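PDB 6IUY: glycerol-3-phosphate dehydrogenase [NAD(+)], which probably catalyses the NAD-dependent interconversion of sn-glycerol 3-phosphate and dihydroxyacetone phosphate, and carries a phosphatase-like domain that takes the product on to glycerol. Local coordinates for residues Ile376-Gly381 with Ser405-Ala410; Leu391-Val396 with Gly456-Gly461; Gly409-Gly414 with Ser422-Ala427. All coordinates share one frame; numbering follows the deposited sequence.

Contact 1: Ile376-Gly381 with Ser405-Ala410. With NAD (nicotinamide-adenine-dinucleotide), chain C; 13P (1,3-dihydroxyacetonephosphate), chain D.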
loop_
_atom_site.group_PDB
_atom_site.type_symbol
_atom_site.label_atom_id
_atom_site.label_comp_id
_atom_site.label_asym_id
_atom_site.label_seq_id
_atom_site.Cartn_x
_atom_site.Cartn_y
_atom_site.Cartn_z
ATOM N N ILE A 376 -13.329 3.203 21.558
ATOM C CA ILE A 376 -12.636 2.647 20.394
ATOM C C ILE A 376 -13.373 1.413 19.923
ATOM O O ILE A 376 -13.933 0.670 20.720
ATOM C CB ILE A 376 -11.174 2.297 20.696
ATOM C CG1 ILE A 376 -10.429 1.909 19.410
ATOM C CG2 ILE A 376 -11.100 1.201 21.752
ATOM C CD1 ILE A 376 -8.886 1.874 19.555
ATOM N N SER A 377 -13.378 1.210 18.616
ATOM C CA SER A 377 -14.057 0.075 18.010
ATOM C C SER A 377 -13.051 -0.867 17.367
ATOM O O SER A 377 -12.124 -0.436 16.674
ATOM C CB SER A 377 -15.063 0.566 16.975
ATOM O OG SER A 377 -15.628 -0.524 16.276
ATOM N N LEU A 378 -13.213 -2.154 17.633
ATOM C CA LEU A 378 -12.399 -3.200 17.038
ATOM C C LEU A 378 -13.217 -3.951 15.992
ATOM O O LEU A 378 -12.750 -4.921 15.401
ATOM C CB LEU A 378 -11.909 -4.168 18.118
ATOM C CG LEU A 378 -10.623 -3.826 18.862
ATOM C CD1 LEU A 378 -10.662 -2.408 19.441
ATOM C CD2 LEU A 378 -10.379 -4.844 19.954
ATOM N N THR A 379 -14.435 -3.477 15.753
ATOM C CA THR A 379 -15.441 -4.236 15.017
ATOM C C THR A 379 -15.439 -4.001 13.498
ATOM O O THR A 379 -15.258 -2.871 13.026
ATOM C CB THR A 379 -16.839 -3.905 15.580
ATOM O OG1 THR A 379 -16.926 -4.402 16.921
ATOM C CG2 THR A 379 -17.959 -4.532 14.732
ATOM N N LYS A 380 -15.680 -5.067 12.737
ATOM C CA LYS A 380 -15.642 -4.999 11.281
ATOM C C LYS A 380 -17.003 -5.368 10.716
ATOM O O LYS A 380 -17.611 -6.380 11.100
ATOM C CB LYS A 380 -14.529 -5.918 10.735
ATOM C CG LYS A 380 -13.141 -5.424 11.115
ATOM C CD LYS A 380 -12.035 -6.443 10.863
ATOM C CE LYS A 380 -10.732 -5.925 11.444
ATOM N NZ LYS A 380 -9.575 -6.877 11.335
ATOM N N GLY A 381 -17.504 -4.519 9.835
ATOM C CA GLY A 381 -18.878 -4.620 9.379
ATOM C C GLY A 381 -19.446 -3.217 9.349
ATOM O O GLY A 381 -18.833 -2.255 9.859
ATOM N N SER A 405 -12.357 6.118 18.106
ATOM C CA SER A 405 -11.208 5.642 17.351
ATOM C C SER A 405 -11.475 4.218 16.832
ATOM O O SER A 405 -12.533 3.646 17.124
ATOM C CB SER A 405 -9.963 5.650 18.238
ATOM O OG SER A 405 -9.722 6.940 18.768
ATOM N N VAL A 406 -10.527 3.652 16.079
ATOM C CA VAL A 406 -10.582 2.248 15.681
ATOM C C VAL A 406 -9.238 1.574 15.846
ATOM O O VAL A 406 -8.182 2.230 15.860
ATOM C CB VAL A 406 -11.023 2.057 14.228
ATOM C CG1 VAL A 406 -12.441 2.597 14.017
ATOM C CG2 VAL A 406 -9.983 2.678 13.253
ATOM N N LEU A 407 -9.280 0.255 16.003
ATOM C CA LEU A 407 -8.068 -0.539 15.986
ATOM C C LEU A 407 -8.272 -1.562 14.886
ATOM O O LEU A 407 -9.157 -2.409 14.996
ATOM C CB LEU A 407 -7.805 -1.210 17.337
ATOM C CG LEU A 407 -6.569 -2.095 17.561
ATOM C CD1 LEU A 407 -6.375 -2.303 19.047
ATOM C CD2 LEU A 407 -6.708 -3.453 16.892
ATOM N N MET A 408 -7.464 -1.470 13.834
ATOM C CA MET A 408 -7.586 -2.354 12.667
ATOM C C MET A 408 -6.224 -2.890 12.272
ATOM O O MET A 408 -5.262 -2.124 12.189
ATOM C CB MET A 408 -8.201 -1.612 11.492
ATOM C CG MET A 408 -9.532 -0.988 11.790
ATOM S SD MET A 408 -10.856 -2.180 11.592
ATOM C CE MET A 408 -11.912 -1.761 12.993
ATOM N N GLY A 409 -6.122 -4.197 12.066
ATOM C CA GLY A 409 -4.845 -4.793 11.722
ATOM C C GLY A 409 -5.016 -6.241 11.300
ATOM O O GLY A 409 -6.122 -6.791 11.370
ATOM N N ALA A 410 -3.938 -6.855 10.828
ATOM C CA ALA A 410 -3.953 -8.275 10.500
ATOM C C ALA A 410 -3.931 -9.055 11.806
ATOM O O ALA A 410 -2.856 -9.325 12.360
ATOM C CB ALA A 410 -2.763 -8.639 9.620
HETATM P PA NAD C . -17.102 -13.968 17.662
HETATM O O1A NAD C . -16.228 -14.859 18.445
HETATM O O2A NAD C . -16.986 -14.143 16.154
HETATM O O5B NAD C . -18.666 -14.221 18.039
HETATM C C5B NAD C . -19.023 -14.777 19.313
HETATM C C4B NAD C . -19.813 -13.731 20.139
HETATM O O4B NAD C . -20.972 -13.511 19.580
HETATM C C3B NAD C . -20.150 -14.317 21.512
HETATM O O3B NAD C . -19.374 -13.817 22.500
HETATM C C2B NAD C . -21.622 -13.922 21.744
HETATM O O2B NAD C . -21.754 -13.374 23.128
HETATM C C1B NAD C . -21.854 -13.041 20.832
HETATM N N9A NAD C . -23.219 -13.042 20.517
HETATM C C8A NAD C . -23.977 -14.053 20.032
HETATM N N7A NAD C . -25.235 -13.581 19.889
HETATM C C5A NAD C . -25.266 -12.286 20.303
HETATM C C6A NAD C . -26.281 -11.350 20.389
HETATM N N6A NAD C . -27.646 -11.544 20.038
HETATM N N1A NAD C . -26.017 -10.113 20.827
HETATM C C2A NAD C . -24.747 -9.790 21.202
HETATM N N3A NAD C . -23.753 -10.705 21.133
HETATM C C4A NAD C . -24.019 -11.951 20.682
HETATM O O3 NAD C . -16.731 -12.457 18.056
HETATM P PN NAD C . -15.304 -11.739 17.918
HETATM O O1N NAD C . -14.228 -12.735 17.521
HETATM O O2N NAD C . -14.911 -11.069 19.215
HETATM O O5D NAD C . -15.425 -10.702 16.734
HETATM C C5D NAD C . -16.211 -9.531 16.861
HETATM C C4D NAD C . -15.633 -8.489 15.893
HETATM O O4D NAD C . -14.314 -8.546 15.891
HETATM C C3D NAD C . -16.074 -8.836 14.486
HETATM O O3D NAD C . -16.527 -7.722 13.886
HETATM C C2D NAD C . -14.791 -9.354 13.777
HETATM O O2D NAD C . -14.954 -9.101 12.322
HETATM C C1D NAD C . -13.834 -8.676 14.346
HETATM N N1N NAD C . -12.530 -9.308 14.337
HETATM C C2N NAD C . -12.355 -10.649 14.609
HETATM C C3N NAD C . -11.078 -11.209 14.591
HETATM C C7N NAD C . -10.928 -12.719 14.876
HETATM O O7N NAD C . -9.895 -13.296 14.599
HETATM N N7N NAD C . -12.030 -13.417 15.489
HETATM C C4N NAD C . -9.970 -10.439 14.308
HETATM C C5N NAD C . -10.134 -9.087 14.063
HETATM C C6N NAD C . -11.416 -8.536 14.091
HETATM P P 13P D . -12.202 -13.633 9.767
HETATM O O1P 13P D . -11.209 -12.560 9.389
HETATM O O2P 13P D . -11.468 -14.591 10.661
HETATM O O3P 13P D . -12.661 -14.299 8.498
HETATM O O1 13P D . -13.508 -13.138 10.543
HETATM C C1 13P D . -13.842 -11.777 10.687
HETATM C C2 13P D . -12.606 -11.105 11.183
HETATM O O2 13P D . -11.833 -11.718 11.889
HETATM C C3 13P D . -12.301 -9.682 10.809
HETATM O O3 13P D . -10.906 -9.573 10.572
HETATM O O HOH W 1 -10.000 -4.814 15.289
HETATM O O HOH W 2 -8.047 -6.017 13.729
#
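Ile376 and Ser377 run parallel to Ser405 and Val406 as neighbouring strands of the Rossmann-type sheet, and the chain beyond Ser377 lines the cofactor and substrate pocket. Ser377 sits between two backbone bonds: its N donates to Ser405 O at 3.0 Å, and its O accepts from Leu407 N at 3.0 Å. On the face that carries Ile376 and Ser405, Ile376 CD1 reaches along the neighbouring strand to Leu407 CB, 3.9 Å away, and Leu378 CD1 lies against the same carbon. Ser377 OG then takes the N-H of Thr379, an ST turn that swings the chain out of the strand. From there a water donates to both Leu378 O and Leu407 O.

Lys380 holds both ligands. Its N points almost straight at the ribose O3D of NAD (3.0 Å, 172°), while the extended side chain runs antiparallel alongside that of Met408, with Lys380 CE 3.7 Å from Met408 SD, to bring NZ within 3.1 Å of O3 of 13P. NZ also meets a second water, Gly409 O (weakly) and Asp519 in a salt bridge. With a methionine here the amine is gone, and Asp519 would probably lose its ionic mate and the substrate hydroxyl this donor. Plain strand pairing thus passes within a few residues into a polar site where one lysine joins cofactor, substrate and the neighbouring strand end.

Contact 2: Leu391-Val396 with Gly456-Gly461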
loop_
_atom_site.group_PDB
_atom_site.type_symbol
_atom_site.label_atom_id
_atom_site.label_comp_id
_atom_site.label_asym_id
_atom_site.label_seq_id
_atom_site.Cartn_x
_atom_site.Cartn_y
_atom_site.Cartn_z
ATOM N N LEU A 391 -20.085 2.965 9.310
ATOM C CA LEU A 391 -19.171 2.038 9.975
ATOM C C LEU A 391 -19.389 2.119 11.485
ATOM O O LEU A 391 -20.047 3.033 11.977
ATOM C CB LEU A 391 -17.713 2.341 9.621
ATOM C CG LEU A 391 -17.470 2.372 8.111
ATOM C CD1 LEU A 391 -16.011 2.657 7.762
ATOM C CD2 LEU A 391 -17.949 1.066 7.508
ATOM N N ILE A 392 -18.837 1.177 12.233
ATOM C CA ILE A 392 -19.148 1.152 13.647
ATOM C C ILE A 392 -18.750 2.457 14.339
ATOM O O ILE A 392 -19.490 2.959 15.196
ATOM C CB ILE A 392 -18.483 -0.018 14.353
ATOM C CG1 ILE A 392 -18.826 -1.310 13.618
ATOM C CG2 ILE A 392 -18.970 -0.082 15.829
ATOM C CD1 ILE A 392 -20.291 -1.373 13.189
ATOM N N SER A 393 -17.606 3.022 13.968
ATOM C CA SER A 393 -17.148 4.224 14.645
ATOM C C SER A 393 -18.091 5.399 14.354
ATOM O O SER A 393 -18.292 6.261 15.208
ATOM C CB SER A 393 -15.717 4.570 14.247
ATOM O OG SER A 393 -15.703 5.407 13.104
ATOM N N GLN A 394 -18.695 5.424 13.170
ATOM C CA GLN A 394 -19.642 6.486 12.871
ATOM C C GLN A 394 -20.939 6.230 13.621
ATOM O O GLN A 394 -21.659 7.163 13.956
ATOM C CB GLN A 394 -19.921 6.596 11.367
ATOM C CG GLN A 394 -18.673 6.682 10.479
ATOM C CD GLN A 394 -19.022 6.617 8.999
ATOM O OE1 GLN A 394 -19.587 5.632 8.518
ATOM N NE2 GLN A 394 -18.722 7.684 8.279
ATOM N N MET A 395 -21.232 4.961 13.877
ATOM C CA MET A 395 -22.446 4.575 14.577
ATOM C C MET A 395 -22.363 4.996 16.035
ATOM O O MET A 395 -23.333 5.482 16.609
ATOM C CB MET A 395 -22.665 3.069 14.473
ATOM C CG MET A 395 -23.847 2.571 15.264
ATOM S SD MET A 395 -23.903 0.770 15.295
ATOM C CE MET A 395 -24.206 0.408 13.575
ATOM N N VAL A 396 -21.183 4.831 16.622
ATOM C CA VAL A 396 -20.983 5.163 18.017
ATOM C C VAL A 396 -21.062 6.664 18.244
ATOM O O VAL A 396 -21.680 7.132 19.208
ATOM C CB VAL A 396 -19.644 4.633 18.517
ATOM C CG1 VAL A 396 -19.273 5.286 19.853
ATOM C CG2 VAL A 396 -19.707 3.117 18.636
ATOM N N GLY A 456 -10.149 5.499 6.608
ATOM C CA GLY A 456 -9.455 4.561 5.727
ATOM C C GLY A 456 -9.163 3.216 6.378
ATOM O O GLY A 456 -9.395 2.162 5.773
ATOM N N ALA A 457 -8.642 3.259 7.603
ATOM C CA ALA A 457 -8.400 2.069 8.408
ATOM C C ALA A 457 -9.679 1.265 8.573
ATOM O O ALA A 457 -9.699 0.035 8.390
ATOM C CB ALA A 457 -7.845 2.443 9.793
ATOM N N GLU A 458 -10.751 1.971 8.909
ATOM C CA GLU A 458 -11.970 1.304 9.301
ATOM C C GLU A 458 -12.630 0.671 8.095
ATOM O O GLU A 458 -13.114 -0.441 8.183
ATOM C CB GLU A 458 -12.939 2.270 10.001
ATOM C CG GLU A 458 -14.064 1.531 10.701
ATOM C CD GLU A 458 -14.930 2.433 11.554
ATOM O OE1 GLU A 458 -14.973 3.644 11.272
ATOM O OE2 GLU A 458 -15.570 1.918 12.505
ATOM N N MET A 459 -12.653 1.375 6.968
ATOM C CA MET A 459 -13.275 0.827 5.761
ATOM C C MET A 459 -12.452 -0.348 5.196
ATOM O O MET A 459 -13.013 -1.311 4.664
ATOM C CB MET A 459 -13.456 1.922 4.703
ATOM C CG MET A 459 -14.209 1.458 3.483
ATOM S SD MET A 459 -15.967 1.147 3.739
ATOM C CE MET A 459 -16.571 2.832 3.664
ATOM N N CYS A 460 -11.129 -0.292 5.346
ATOM C CA CYS A 460 -10.291 -1.435 4.972
ATOM C C CYS A 460 -10.582 -2.652 5.829
ATOM O O CYS A 460 -10.752 -3.746 5.311
ATOM C CB CYS A 460 -8.798 -1.108 5.098
ATOM S SG CYS A 460 -8.169 -0.113 3.747
ATOM N N GLY A 461 -10.603 -2.470 7.146
ATOM C CA GLY A 461 -10.966 -3.560 8.031
ATOM C C GLY A 461 -12.289 -4.221 7.663
ATOM O O GLY A 461 -12.395 -5.431 7.709
#
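Glu458 extends from helix 454-477 of the C-terminal domain to the start of helix 392-400 in the Rossmann-type domain, and its carboxylate closes on the N-terminal turn there, next to the N-cap residue Leu391. It grips Ser393 with both oxygens: OE2 takes the backbone N of Ser393 at 2.7 Å on its syn lone pair, and OE1 takes the hydroxyl OG of Ser393 at 2.6 Å, also from the syn side and 19° out of the carboxylate plane. Ser393 OG can do this because it is turned between its own backbone N and carbonyl carbon (chi1 89°), which sets it on the same side as its N-H. The two bonds fix the rotation of the carboxylate.

Leu391 and Glu458 reach toward each other's helix and overlap side by side. Leu391 CB lies squarely over one face of the carboxylate, 3.4 Å from Glu458 CD, and Val406 of the adjacent strand presses on the other face. Further along, Leu391 CD1 packs on the aliphatic part of Glu458 and on Met459, whose CB is 4.1 Å away. The charge is buried between these apolar groups, and the helix start, whose Ser393 N-H is directed at it, would probably favour the ionised form. On the cap residue itself, Leu391 N donates to Gln394 OE1 in the carbonyl plane at 2.8 Å.

Contact 3: Gly409-Gly414 with Ser422-Ala427. With NAD (nicotinamide-adenine-dinucleotide), chain C.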
loop_
_atom_site.group_PDB
_atom_site.type_symbol
_atom_site.label_atom_id
_atom_site.label_comp_id
_atom_site.label_asym_id
_atom_site.label_seq_id
_atom_site.Cartn_x
_atom_site.Cartn_y
_atom_site.Cartn_z
ATOM N N GLY A 409 -6.122 -4.197 12.066
ATOM C CA GLY A 409 -4.845 -4.793 11.722
ATOM C C GLY A 409 -5.016 -6.241 11.300
ATOM O O GLY A 409 -6.122 -6.791 11.370
ATOM N N ALA A 410 -3.938 -6.855 10.828
ATOM C CA ALA A 410 -3.953 -8.275 10.500
ATOM C C ALA A 410 -3.931 -9.055 11.806
ATOM O O ALA A 410 -2.856 -9.325 12.360
ATOM C CB ALA A 410 -2.763 -8.639 9.620
ATOM N N ASN A 411 -5.114 -9.386 12.324
ATOM C CA ASN A 411 -5.208 -9.840 13.709
ATOM C C ASN A 411 -6.009 -11.109 13.989
ATOM O O ASN A 411 -6.839 -11.088 14.909
ATOM C CB ASN A 411 -5.836 -8.748 14.590
ATOM C CG ASN A 411 -5.078 -7.432 14.574
ATOM O OD1 ASN A 411 -3.840 -7.396 14.572
ATOM N ND2 ASN A 411 -5.833 -6.332 14.614
ATOM N N ILE A 412 -5.788 -12.200 13.268
ATOM C CA ILE A 412 -6.433 -13.466 13.651
ATOM C C ILE A 412 -6.262 -13.752 15.164
ATOM O O ILE A 412 -5.151 -13.909 15.637
ATOM C CB ILE A 412 -5.860 -14.658 12.858
ATOM C CG1 ILE A 412 -5.948 -14.410 11.344
ATOM C CG2 ILE A 412 -6.534 -15.974 13.297
ATOM C CD1 ILE A 412 -7.223 -13.785 10.902
ATOM N N ALA A 413 -7.362 -13.828 15.910
ATOM C CA ALA A 413 -7.325 -13.787 17.381
ATOM C C ALA A 413 -6.504 -14.870 18.046
ATOM O O ALA A 413 -5.668 -14.581 18.921
ATOM C CB ALA A 413 -8.740 -13.843 17.929
ATOM N N GLY A 414 -6.754 -16.121 17.664
ATOM C CA GLY A 414 -6.187 -17.266 18.362
ATOM C C GLY A 414 -4.687 -17.169 18.531
ATOM O O GLY A 414 -4.142 -17.511 19.582
ATOM N N SER A 422 2.590 -9.764 16.396
ATOM C CA SER A 422 1.563 -9.240 15.520
ATOM C C SER A 422 1.582 -7.723 15.587
ATOM O O SER A 422 2.370 -7.144 16.327
ATOM C CB SER A 422 0.193 -9.789 15.919
ATOM O OG SER A 422 -0.742 -9.555 14.878
ATOM N N GLU A 423 0.736 -7.069 14.804
ATOM C CA GLU A 423 0.734 -5.611 14.785
ATOM C C GLU A 423 -0.638 -5.107 14.387
ATOM O O GLU A 423 -1.455 -5.847 13.831
ATOM C CB GLU A 423 1.834 -5.054 13.846
ATOM C CG GLU A 423 1.857 -5.636 12.448
ATOM C CD GLU A 423 3.033 -5.135 11.569
ATOM O OE1 GLU A 423 4.207 -5.184 12.002
ATOM O OE2 GLU A 423 2.776 -4.724 10.416
ATOM N N ALA A 424 -0.913 -3.848 14.702
ATOM C CA ALA A 424 -2.170 -3.249 14.300
ATOM C C ALA A 424 -2.025 -1.752 14.175
ATOM O O ALA A 424 -1.128 -1.163 14.753
ATOM C CB ALA A 424 -3.283 -3.580 15.306
ATOM N N VAL A 425 -2.937 -1.151 13.437
ATOM C CA VAL A 425 -3.070 0.296 13.371
ATOM C C VAL A 425 -4.117 0.747 14.387
ATOM O O VAL A 425 -5.173 0.125 14.489
ATOM C CB VAL A 425 -3.541 0.752 11.977
ATOM C CG1 VAL A 425 -4.231 2.098 12.071
ATOM C CG2 VAL A 425 -2.385 0.758 10.960
ATOM N N ILE A 426 -3.845 1.821 15.125
ATOM C CA ILE A 426 -4.919 2.504 15.831
ATOM C C ILE A 426 -5.136 3.851 15.184
ATOM O O ILE A 426 -4.251 4.691 15.193
ATOM C CB ILE A 426 -4.628 2.667 17.342
ATOM C CG1 ILE A 426 -4.968 1.360 18.071
ATOM C CG2 ILE A 426 -5.454 3.814 17.914
ATOM C CD1 ILE A 426 -4.787 1.399 19.597
ATOM N N ALA A 427 -6.316 4.051 14.605
ATOM C CA ALA A 427 -6.638 5.313 13.976
ATOM C C ALA A 427 -7.435 6.161 14.953
ATOM O O ALA A 427 -8.569 5.817 15.280
ATOM C CB ALA A 427 -7.409 5.086 12.700
HETATM P PA NAD C . -17.102 -13.968 17.662
HETATM O O1A NAD C . -16.228 -14.859 18.445
HETATM O O2A NAD C . -16.986 -14.143 16.154
HETATM O O5B NAD C . -18.666 -14.221 18.039
HETATM C C5B NAD C . -19.023 -14.777 19.313
HETATM C C4B NAD C . -19.813 -13.731 20.139
HETATM O O4B NAD C . -20.972 -13.511 19.580
HETATM C C3B NAD C . -20.150 -14.317 21.512
HETATM O O3B NAD C . -19.374 -13.817 22.500
HETATM C C2B NAD C . -21.622 -13.922 21.744
HETATM O O2B NAD C . -21.754 -13.374 23.128
HETATM C C1B NAD C . -21.854 -13.041 20.832
HETATM N N9A NAD C . -23.219 -13.042 20.517
HETATM C C8A NAD C . -23.977 -14.053 20.032
HETATM N N7A NAD C . -25.235 -13.581 19.889
HETATM C C5A NAD C . -25.266 -12.286 20.303
HETATM C C6A NAD C . -26.281 -11.350 20.389
HETATM N N6A NAD C . -27.646 -11.544 20.038
HETATM N N1A NAD C . -26.017 -10.113 20.827
HETATM C C2A NAD C . -24.747 -9.790 21.202
HETATM N N3A NAD C . -23.753 -10.705 21.133
HETATM C C4A NAD C . -24.019 -11.951 20.682
HETATM O O3 NAD C . -16.731 -12.457 18.056
HETATM P PN NAD C . -15.304 -11.739 17.918
HETATM O O1N NAD C . -14.228 -12.735 17.521
HETATM O O2N NAD C . -14.911 -11.069 19.215
HETATM O O5D NAD C . -15.425 -10.702 16.734
HETATM C C5D NAD C . -16.211 -9.531 16.861
HETATM C C4D NAD C . -15.633 -8.489 15.893
HETATM O O4D NAD C . -14.314 -8.546 15.891
HETATM C C3D NAD C . -16.074 -8.836 14.486
HETATM O O3D NAD C . -16.527 -7.722 13.886
HETATM C C2D NAD C . -14.791 -9.354 13.777
HETATM O O2D NAD C . -14.954 -9.101 12.322
HETATM C C1D NAD C . -13.834 -8.676 14.346
HETATM N N1N NAD C . -12.530 -9.308 14.337
HETATM C C2N NAD C . -12.355 -10.649 14.609
HETATM C C3N NAD C . -11.078 -11.209 14.591
HETATM C C7N NAD C . -10.928 -12.719 14.876
HETATM O O7N NAD C . -9.895 -13.296 14.599
HETATM N N7N NAD C . -12.030 -13.417 15.489
HETATM C C4N NAD C . -9.970 -10.439 14.308
HETATM C C5N NAD C . -10.134 -9.087 14.063
HETATM C C6N NAD C . -11.416 -8.536 14.091
#
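The backbone N of Ala413 donates to the carboxamide oxygen O7N of NAD at 2.9 Å, just downstream of Gly409, Ala410 and Asn411, the residues that lie against Ser422-Ala424. Ile412 holds the N-cap position, and the amide of Ala413, in the first turn of helix 413-416, is therefore available to the ligand. The methyl of Ala413 rests near the same oxygen. Two residues earlier, Asn411 O stands 3.3 Å from NAD C4N, the nicotinamide carbon that exchanges the hydride in enzymes of this kind. The loop thus touches the nicotinamide at its amide and at its reacting carbon.

The fit to strand 422-427 is largely one of shape. Gly409 CA comes within 4.0 Å of Ala424 CA, and a beta carbon on Gly409 would fall into that atom and into Glu423 O, so only a residue without a side chain fits this close approach. Next, Ser422 OG is 3.3 Å from Ala410 O, but at an angle too poor for a bond. Asn411 puts its CG anti to its own carbonyl carbon (chi1 -58°), which lays the side chain against strand 422-427, beside the methyl of Ala424.

Met408, just upstream, still pairs with Val425 as an antiparallel neighbour, while Ala410 N is taken up by Ser514 of helix 514-526. Ile412 N finds Asn482 of the second subunit, and Ala410 packs on Ala485 of that chain, which places the loop at the dimer interface. Strand 446-451 flanks the far side of 422-427, with Phe446 touching Asn411 and Ala424, and Trp267 of helix 266-282 meets Asn411 and Ala413 from the cofactor side.

Overall arrangement
All three contacts are buried, yet their chemistry follows their place in the fold. Contact 1 is parallel strand pairing that runs into the active site; contact 3 begins where it ends, sharing Gly409 and Ala410, and carries strand 404-408 over to its antiparallel neighbour 422-427 by close backbone packing. Both touch NAD, at the ribose in contact 1 and at the nicotinamide in contact 3. Contact 3 meets the second subunit more widely than contact 1, which reaches it through the shared Ala410, while no other chain touches contact 2. Contact 2 ties two helices from different domains through a buried carboxylate and backs the sheet, with Ile392 against Ser377 and Thr379.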